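Local coordinates for protein tRNA (guanine-N(1)-)-methyltransferase (Corynebacterium diphtheriae, PDB 7KFF) that probably transfers a methyl group from S-adenosyl-L-methionine to N1 of guanosine 37 in tRNA, as a dimeric knotted SPOUT-family methyltransferase, at residues Leu53-Asp66 against Val76-Val89. Numbering follows the deposited sequence.
Sequences LRLWAEDAHKSVDD and VMKPTVWGPALDDV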
ATOM      1  N   LEU A  53      21.122   6.344  -2.307  1.00 14.63           N
ATOM      2  CA  LEU A  53      21.150   7.773  -2.615  1.00 15.25           C
ATOM      3  C   LEU A  53      22.411   8.451  -2.101  1.00 16.55           C
ATOM      4  O   LEU A  53      22.879   9.431  -2.697  1.00 17.42           O
ATOM      5  CB  LEU A  53      19.910   8.426  -1.998  1.00 15.77           C
ATOM      6  CG  LEU A  53      19.737   9.937  -2.213  1.00 15.72           C
ATOM      7  CD1 LEU A  53      19.499  10.266  -3.674  1.00 17.95           C
ATOM      8  CD2 LEU A  53      18.638  10.466  -1.305  1.00 16.18           C
ATOM      9  N   ARG A  54      22.970   7.958  -0.994  1.00 16.62           N
ATOM     10  CA  ARG A  54      24.160   8.592  -0.428  1.00 18.69           C
ATOM     11  C   ARG A  54      25.373   8.505  -1.338  1.00 20.76           C
ATOM     12  O   ARG A  54      26.329   9.268  -1.143  1.00 22.62           O
ATOM     13  CB  ARG A  54      24.480   7.979   0.930  1.00 20.90           C
ATOM     14  CG  ARG A  54      23.428   8.312   1.955  1.00 22.17           C
ATOM     15  CD  ARG A  54      23.855   7.966   3.381  1.00 23.92           C
ATOM     16  NE  ARG A  54      22.648   7.859   4.189  1.00 24.45           N
ATOM     17  CZ  ARG A  54      22.021   8.868   4.780  1.00 24.41           C
ATOM     18  NH1 ARG A  54      22.490  10.103   4.695  1.00 24.75           N
ATOM     19  NH2 ARG A  54      20.905   8.636   5.443  1.00 24.46           N
ATOM     20  N   LEU A  55      25.361   7.618  -2.330  1.00 20.60           N
ATOM     21  CA  LEU A  55      26.458   7.597  -3.286  1.00 22.80           C
ATOM     22  C   LEU A  55      26.624   8.951  -3.944  1.00 21.75           C
ATOM     23  O   LEU A  55      27.721   9.291  -4.382  1.00 24.57           O
ATOM     24  CB  LEU A  55      26.183   6.560  -4.372  1.00 26.66           C
ATOM     25  CG  LEU A  55      26.288   5.096  -3.962  1.00 31.95           C
ATOM     26  CD1 LEU A  55      25.835   4.200  -5.115  1.00 33.99           C
ATOM     27  CD2 LEU A  55      27.706   4.764  -3.546  1.00 34.38           C
ATOM     28  N   TRP A  56      25.547   9.732  -4.023  1.00 20.15           N
ATOM     29  CA  TRP A  56      25.559  11.027  -4.681  1.00 20.42           C
ATOM     30  C   TRP A  56      25.691  12.197  -3.704  1.00 22.37           C
ATOM     31  O   TRP A  56      25.594  13.356  -4.119  1.00 24.23           O
ATOM     32  CB  TRP A  56      24.308  11.175  -5.550  1.00 18.89           C
ATOM     33  CG  TRP A  56      24.337  10.299  -6.768  1.00 18.36           C
ATOM     34  CD1 TRP A  56      24.885  10.613  -7.978  1.00 19.72           C
ATOM     35  CD2 TRP A  56      23.821   8.963  -6.900  1.00 18.40           C
ATOM     36  NE1 TRP A  56      24.749   9.564  -8.849  1.00 19.21           N
ATOM     37  CE2 TRP A  56      24.086   8.541  -8.216  1.00 18.53           C
ATOM     38  CE3 TRP A  56      23.146   8.097  -6.042  1.00 18.92           C
ATOM     39  CZ2 TRP A  56      23.691   7.296  -8.693  1.00 19.48           C
ATOM     40  CZ3 TRP A  56      22.762   6.867  -6.509  1.00 19.49           C
ATOM     41  CH2 TRP A  56      23.026   6.472  -7.826  1.00 19.42           C
ATOM     42  N   ALA A  57      25.922  11.932  -2.424  1.00 24.78           N
ATOM     43  CA  ALA A  57      26.128  13.000  -1.453  1.00 28.57           C
ATOM     44  C   ALA A  57      27.600  13.394  -1.453  1.00 37.42           C
ATOM     45  O   ALA A  57      28.482  12.531  -1.400  1.00 38.87           O
ATOM     46  CB  ALA A  57      25.693  12.562  -0.058  1.00 30.73           C
ATOM     47  N   GLU A  58      27.858  14.697  -1.501  1.00 43.69           N
ATOM     48  CA  GLU A  58      29.221  15.176  -1.722  1.00 53.88           C
ATOM     49  C   GLU A  58      30.001  15.347  -0.424  1.00 54.81           C
ATOM     50  O   GLU A  58      31.160  14.927  -0.333  1.00 55.46           O
ATOM     51  CB  GLU A  58      29.194  16.502  -2.487  1.00 63.59           C
ATOM     52  CG  GLU A  58      28.749  16.381  -3.938  1.00 72.29           C
ATOM     53  CD  GLU A  58      29.745  15.626  -4.810  1.00 79.20           C
ATOM     54  OE1 GLU A  58      30.620  14.919  -4.265  1.00 81.64           O
ATOM     55  OE2 GLU A  58      29.655  15.745  -6.052  1.00 81.66           O
ATOM     56  N   ASP A  59      29.396  15.982   0.574  1.00 55.90           N
ATOM     57  CA  ASP A  59      30.100  16.247   1.818  1.00 57.22           C
ATOM     58  C   ASP A  59      30.602  14.948   2.443  1.00 56.95           C
ATOM     59  O   ASP A  59      30.169  13.844   2.094  1.00 57.03           O
ATOM     60  CB  ASP A  59      29.176  16.972   2.794  1.00 57.63           C
ATOM     61  CG  ASP A  59      27.849  16.258   2.982  1.00 58.88           C
ATOM     62  OD1 ASP A  59      27.431  15.520   2.066  1.00 58.44           O
ATOM     63  OD2 ASP A  59      27.230  16.441   4.049  1.00 60.07           O
ATOM     64  N   ALA A  60      31.553  15.093   3.373  1.00 56.66           N
ATOM     65  CA  ALA A  60      32.059  13.932   4.094  1.00 56.38           C
ATOM     66  C   ALA A  60      30.964  13.271   4.916  1.00 55.98           C
ATOM     67  O   ALA A  60      31.018  12.062   5.170  1.00 56.45           O
ATOM     68  CB  ALA A  60      33.214  14.349   5.006  1.00 56.94           C
ATOM     69  N   HIS A  61      29.958  14.044   5.325  1.00 54.15           N
ATOM     70  CA  HIS A  61      28.870  13.550   6.152  1.00 53.24           C
ATOM     71  C   HIS A  61      27.825  12.766   5.365  1.00 44.92           C
ATOM     72  O   HIS A  61      26.933  12.176   5.981  1.00 43.90           O
ATOM     73  CB  HIS A  61      28.188  14.734   6.845  1.00 60.45           C
ATOM     74  CG  HIS A  61      29.037  15.397   7.883  1.00 67.60           C
ATOM     75  ND1 HIS A  61      29.947  14.702   8.649  1.00 70.15           N
ATOM     76  CD2 HIS A  61      29.113  16.688   8.286  1.00 70.57           C
ATOM     77  CE1 HIS A  61      30.548  15.535   9.480  1.00 71.94           C
ATOM     78  NE2 HIS A  61      30.060  16.747   9.280  1.00 72.17           N
ATOM     79  N   LYS A  62      27.920  12.731   4.037  1.00 39.08           N
ATOM     80  CA  LYS A  62      26.949  12.038   3.184  1.00 35.22           C
ATOM     81  C   LYS A  62      25.521  12.501   3.477  1.00 29.77           C
ATOM     82  O   LYS A  62      24.587  11.701   3.603  1.00 29.25           O
ATOM     83  CB  LYS A  62      27.076  10.520   3.304  1.00 39.87           C
ATOM     84  CG  LYS A  62      28.509  10.001   3.217  1.00 46.01           C
ATOM     85  CD  LYS A  62      29.166  10.330   1.884  1.00 51.18           C
ATOM     86  CE  LYS A  62      28.894   9.262   0.828  1.00 54.55           C
ATOM     87  NZ  LYS A  62      29.384   9.664  -0.527  1.00 56.13           N
ATOM     88  N   SER A  63      25.355  13.818   3.562  1.00 26.99           N
ATOM     89  CA  SER A  63      24.069  14.406   3.903  1.00 25.61           C
ATOM     90  C   SER A  63      23.131  14.379   2.706  1.00 23.02           C
ATOM     91  O   SER A  63      23.515  14.734   1.589  1.00 24.28           O
ATOM     92  CB  SER A  63      24.262  15.851   4.353  1.00 30.52           C
ATOM     93  OG  SER A  63      23.029  16.424   4.728  1.00 35.39           O
ATOM     94  N   VAL A  64      21.889  13.968   2.942  1.00 20.06           N
ATOM     95  CA  VAL A  64      20.877  13.930   1.894  1.00 19.96           C
ATOM     96  C   VAL A  64      19.680  14.826   2.193  1.00 17.67           C
ATOM     97  O   VAL A  64      18.736  14.867   1.392  1.00 18.13           O
ATOM     98  CB  VAL A  64      20.407  12.495   1.592  1.00 21.01           C
ATOM     99  CG1 VAL A  64      21.570  11.620   1.196  1.00 22.57           C
ATOM    100  CG2 VAL A  64      19.649  11.931   2.778  1.00 22.60           C
ATOM    101  N   ASP A  65      19.676  15.524   3.329  1.00 19.26           N
ATOM    102  CA  ASP A  65      18.505  16.276   3.757  1.00 19.44           C
ATOM    103  C   ASP A  65      18.937  17.536   4.488  1.00 19.99           C
ATOM    104  O   ASP A  65      20.072  17.647   4.958  1.00 21.70           O
ATOM    105  CB  ASP A  65      17.576  15.444   4.651  1.00 22.29           C
ATOM    106  CG  ASP A  65      18.275  14.901   5.877  1.00 30.44           C
ATOM    107  OD1 ASP A  65      18.977  13.877   5.755  1.00 35.75           O
ATOM    108  OD2 ASP A  65      18.130  15.497   6.954  1.00 34.83           O
ATOM    109  N   ASP A  66      18.014  18.491   4.574  1.00 18.17           N
ATOM    110  CA  ASP A  66      18.295  19.805   5.145  1.00 19.12           C
ATOM    111  C   ASP A  66      16.975  20.431   5.587  1.00 17.84           C
ATOM    112  O   ASP A  66      15.891  19.966   5.228  1.00 17.65           O
ATOM    113  CB  ASP A  66      19.054  20.649   4.103  1.00 20.91           C
ATOM    114  CG  ASP A  66      19.798  21.839   4.683  1.00 25.25           C
ATOM    115  OD1 ASP A  66      19.822  22.042   5.918  1.00 26.04           O
ATOM    116  OD2 ASP A  66      20.388  22.560   3.852  1.00 28.50           O
ATOM    117  N   VAL A  76      13.924  18.039   4.571  1.00 15.25           N
ATOM    118  CA  VAL A  76      13.560  17.867   3.171  1.00 15.25           C
ATOM    119  C   VAL A  76      14.779  17.343   2.438  1.00 15.15           C
ATOM    120  O   VAL A  76      15.895  17.805   2.673  1.00 16.27           O
ATOM    121  CB  VAL A  76      13.119  19.220   2.572  1.00 16.64           C
ATOM    122  CG1 VAL A  76      12.836  19.110   1.100  1.00 16.78           C
ATOM    123  CG2 VAL A  76      11.911  19.756   3.324  1.00 19.42           C
HETATM  124  N   MSE A  77      14.576  16.380   1.553  1.00 14.53           N
HETATM  125  CA  MSE A  77      15.717  15.852   0.825  1.00 15.47           C
HETATM  126  C   MSE A  77      16.238  16.784  -0.261  1.00 15.43           C
HETATM  127  O   MSE A  77      15.460  17.475  -0.931  1.00 15.99           O
HETATM  128  CB  MSE A  77      15.418  14.503   0.215  1.00 16.60           C
HETATM  129  CG  MSE A  77      14.972  13.441   1.218  1.00 17.57           C
HETATM  130 SE   MSE A  77      14.618  11.678   0.585  1.00 21.42          SE
HETATM  131  CE  MSE A  77      15.955  10.624   1.479  1.00 20.57           C
ATOM    132  N   LYS A  78      17.571  16.758  -0.429  1.00 16.34           N
ATOM    133  CA  LYS A  78      18.295  17.822  -1.110  1.00 16.32           C
ATOM    134  C   LYS A  78      18.277  17.661  -2.624  1.00 16.05           C
ATOM    135  O   LYS A  78      18.607  16.579  -3.129  1.00 16.92           O
ATOM    136  CB  LYS A  78      19.769  17.773  -0.676  1.00 18.58           C
ATOM    137  CG  LYS A  78      20.057  18.209   0.742  1.00 22.28           C
ATOM    138  CD  LYS A  78      21.563  18.077   1.042  1.00 27.12           C
ATOM    139  CE  LYS A  78      22.031  18.977   2.155  1.00 35.62           C
ATOM    140  NZ  LYS A  78      23.470  18.744   2.505  1.00 39.45           N
ATOM    141  N   PRO A  79      17.973  18.724  -3.375  1.00 15.01           N
ATOM    142  CA  PRO A  79      18.083  18.640  -4.841  1.00 15.82           C
ATOM    143  C   PRO A  79      19.484  18.375  -5.338  1.00 16.37           C
ATOM    144  O   PRO A  79      19.641  17.714  -6.371  1.00 16.56           O
ATOM    145  CB  PRO A  79      17.576  20.004  -5.340  1.00 18.84           C
ATOM    146  CG  PRO A  79      16.994  20.668  -4.222  1.00 22.69           C
ATOM    147  CD  PRO A  79      17.414  20.007  -2.931  1.00 16.42           C
ATOM    148  N   THR A  80      20.511  18.885  -4.655  1.00 16.57           N
ATOM    149  CA  THR A  80      21.879  18.710  -5.138  1.00 17.03           C
ATOM    150  C   THR A  80      22.369  17.267  -5.027  1.00 17.48           C
ATOM    151  O   THR A  80      23.406  16.927  -5.613  1.00 19.76           O
ATOM    152  CB  THR A  80      22.841  19.646  -4.406  1.00 18.72           C
ATOM    153  OG1 THR A  80      22.732  19.393  -2.998  1.00 20.36           O
ATOM    154  CG2 THR A  80      22.523  21.129  -4.711  1.00 20.58           C
ATOM    155  N   VAL A  81      21.641  16.418  -4.310  1.00 16.39           N
ATOM    156  CA  VAL A  81      21.883  14.973  -4.276  1.00 17.03           C
ATOM    157  C   VAL A  81      20.944  14.237  -5.224  1.00 15.63           C
ATOM    158  O   VAL A  81      21.385  13.428  -6.041  1.00 16.63           O
ATOM    159  CB  VAL A  81      21.768  14.460  -2.826  1.00 17.22           C
ATOM    160  CG1 VAL A  81      22.009  12.952  -2.774  1.00 19.38           C
ATOM    161  CG2 VAL A  81      22.752  15.203  -1.922  1.00 18.42           C
ATOM    162  N   TRP A  82      19.645  14.559  -5.162  1.00 14.97           N
ATOM    163  CA  TRP A  82      18.661  13.866  -5.985  1.00 15.24           C
ATOM    164  C   TRP A  82      18.847  14.097  -7.484  1.00 15.61           C
ATOM    165  O   TRP A  82      18.616  13.181  -8.282  1.00 16.18           O
ATOM    166  CB  TRP A  82      17.242  14.262  -5.576  1.00 15.00           C
ATOM    167  CG  TRP A  82      16.715  13.363  -4.540  1.00 14.82           C
ATOM    168  CD1 TRP A  82      16.523  13.636  -3.207  1.00 14.77           C
ATOM    169  CD2 TRP A  82      16.311  12.008  -4.737  1.00 14.14           C
ATOM    170  NE1 TRP A  82      16.008  12.523  -2.572  1.00 15.07           N
ATOM    171  CE2 TRP A  82      15.887  11.507  -3.485  1.00 14.48           C
ATOM    172  CE3 TRP A  82      16.273  11.167  -5.849  1.00 14.73           C
ATOM    173  CZ2 TRP A  82      15.444  10.205  -3.325  1.00 14.38           C
ATOM    174  CZ3 TRP A  82      15.825   9.878  -5.683  1.00 15.15           C
ATOM    175  CH2 TRP A  82      15.440   9.404  -4.425  1.00 14.70           C
ATOM    176  N   GLY A  83      19.156  15.314  -7.902  1.00 16.61           N
ATOM    177  CA  GLY A  83      19.264  15.607  -9.311  1.00 17.35           C
ATOM    178  C   GLY A  83      20.319  14.758  -9.997  1.00 17.37           C
ATOM    179  O   GLY A  83      20.049  14.057 -10.984  1.00 17.73           O
ATOM    180  N   PRO A  84      21.551  14.783  -9.479  1.00 17.41           N
ATOM    181  CA  PRO A  84      22.594  13.912 -10.060  1.00 17.82           C
ATOM    182  C   PRO A  84      22.239  12.434 -10.019  1.00 17.24           C
ATOM    183  O   PRO A  84      22.540  11.708 -10.971  1.00 17.80           O
ATOM    184  CB  PRO A  84      23.836  14.261  -9.231  1.00 19.71           C
ATOM    185  CG  PRO A  84      23.578  15.710  -8.823  1.00 20.72           C
ATOM    186  CD  PRO A  84      22.117  15.759  -8.527  1.00 17.96           C
ATOM    187  N   ALA A  85      21.607  11.963  -8.935  1.00 15.68           N
ATOM    188  CA  ALA A  85      21.218  10.562  -8.842  1.00 16.48           C
ATOM    189  C   ALA A  85      20.246  10.203  -9.953  1.00 15.67           C
ATOM    190  O   ALA A  85      20.399   9.182 -10.635  1.00 15.90           O
ATOM    191  CB  ALA A  85      20.598  10.301  -7.470  1.00 16.71           C
ATOM    192  N   LEU A  86      19.227  11.033 -10.153  1.00 15.24           N
ATOM    193  CA  LEU A  86      18.254  10.741 -11.192  1.00 16.20           C
ATOM    194  C   LEU A  86      18.864  10.849 -12.583  1.00 16.20           C
ATOM    195  O   LEU A  86      18.489  10.089 -13.484  1.00 16.88           O
ATOM    196  CB  LEU A  86      17.063  11.690 -11.054  1.00 15.63           C
ATOM    197  CG  LEU A  86      16.157  11.371  -9.861  1.00 15.56           C
ATOM    198  CD1 LEU A  86      15.263  12.567  -9.565  1.00 17.55           C
ATOM    199  CD2 LEU A  86      15.340  10.143 -10.161  1.00 16.71           C
ATOM    200  N   ASP A  87      19.780  11.804 -12.784  1.00 16.97           N
ATOM    201  CA  ASP A  87      20.467  11.927 -14.066  1.00 17.78           C
ATOM    202  C   ASP A  87      21.218  10.635 -14.390  1.00 18.96           C
ATOM    203  O   ASP A  87      21.160  10.124 -15.511  1.00 19.56           O
ATOM    204  CB  ASP A  87      21.500  13.056 -14.004  1.00 18.90           C
ATOM    205  CG  ASP A  87      20.904  14.464 -13.918  1.00 20.86           C
ATOM    206  OD1 ASP A  87      19.677  14.667 -14.096  1.00 21.12           O
ATOM    207  OD2 ASP A  87      21.699  15.407 -13.639  1.00 22.84           O
ATOM    208  N   ASP A  88      21.948  10.106 -13.406  1.00 18.24           N
ATOM    209  CA  ASP A  88      22.799   8.940 -13.634  1.00 20.03           C
ATOM    210  C   ASP A  88      21.967   7.680 -13.822  1.00 19.36           C
ATOM    211  O   ASP A  88      22.261   6.850 -14.695  1.00 21.85           O
ATOM    212  CB  ASP A  88      23.755   8.774 -12.453  1.00 21.53           C
ATOM    213  CG  ASP A  88      24.915   9.771 -12.466  1.00 26.24           C
ATOM    214  OD1 ASP A  88      25.062  10.558 -13.433  1.00 28.03           O
ATOM    215  OD2 ASP A  88      25.715   9.754 -11.498  1.00 27.76           O
ATOM    216  N   VAL A  89      20.922   7.509 -13.016  1.00 18.25           N
ATOM    217  CA  VAL A  89      20.151   6.274 -13.130  1.00 19.64           C
ATOM    218  C   VAL A  89      19.368   6.220 -14.437  1.00 23.58           C
ATOM    219  O   VAL A  89      19.047   5.132 -14.927  1.00 25.72           O
ATOM    220  CB  VAL A  89      19.245   6.106 -11.898  1.00 19.59           C
ATOM    221  CG1 VAL A  89      18.224   5.014 -12.108  1.00 21.73           C
ATOM    222  CG2 VAL A  89      20.091   5.859 -10.673  1.00 19.11           C
TER
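The indole of W56 lies against A85 and D88 of helix 79-90. Its CB sits beside V81, 4.0 Å from V81 CG1. With CG anti to the carbonyl carbon (chi1 -71°), the indole extends down the helix, where A85 CA stands over the five-membered ring, 3.5 Å from its centroid and 6° off the normal: a CH-pi contact. CG and CE2 lie by A85 CA, and CD1 meets P84 CB. W56 CD2 is 3.5 Å from A85 CB, which CE3 and CZ3 also meet; CZ2 lies by D88 CB, and CH2, at the far end, approaches V89 CG2. W56 NE1 donates to D88 OD2 at 2.8 Å, nearly straight (172°) and within the ring plane, although the oxygen is met from above its carboxylate plane.

L53 makes a second CH-pi contact: its CD1 lies 3.8 Å from the centroid of the W82 six-membered ring, over the face, while L53 CD2 lies 3.6 Å from W82 NE1, whose N-H is buried with no hydrogen-bond partner in the model. The side chains of L53 and W82 also touch I22 of strand 17-23.

At the other end, D66 and V76 form a hydrogen-bonded antiparallel pair, and K78 N, at the N-cap, donates to V64 O at 2.9 Å. The extended K78 chain passes V64 and reaches S63 OG through a weak bond.

Strands 65-66 and 76-77 thus pair as a hairpin, its register set by backbone bonds, while the 3-10 segment 53-56 packs on helix 79-90 chiefly through apolar surface; the in-plane bond to D88, with A85 and L55 on opposite faces, restrains the indole's rotation.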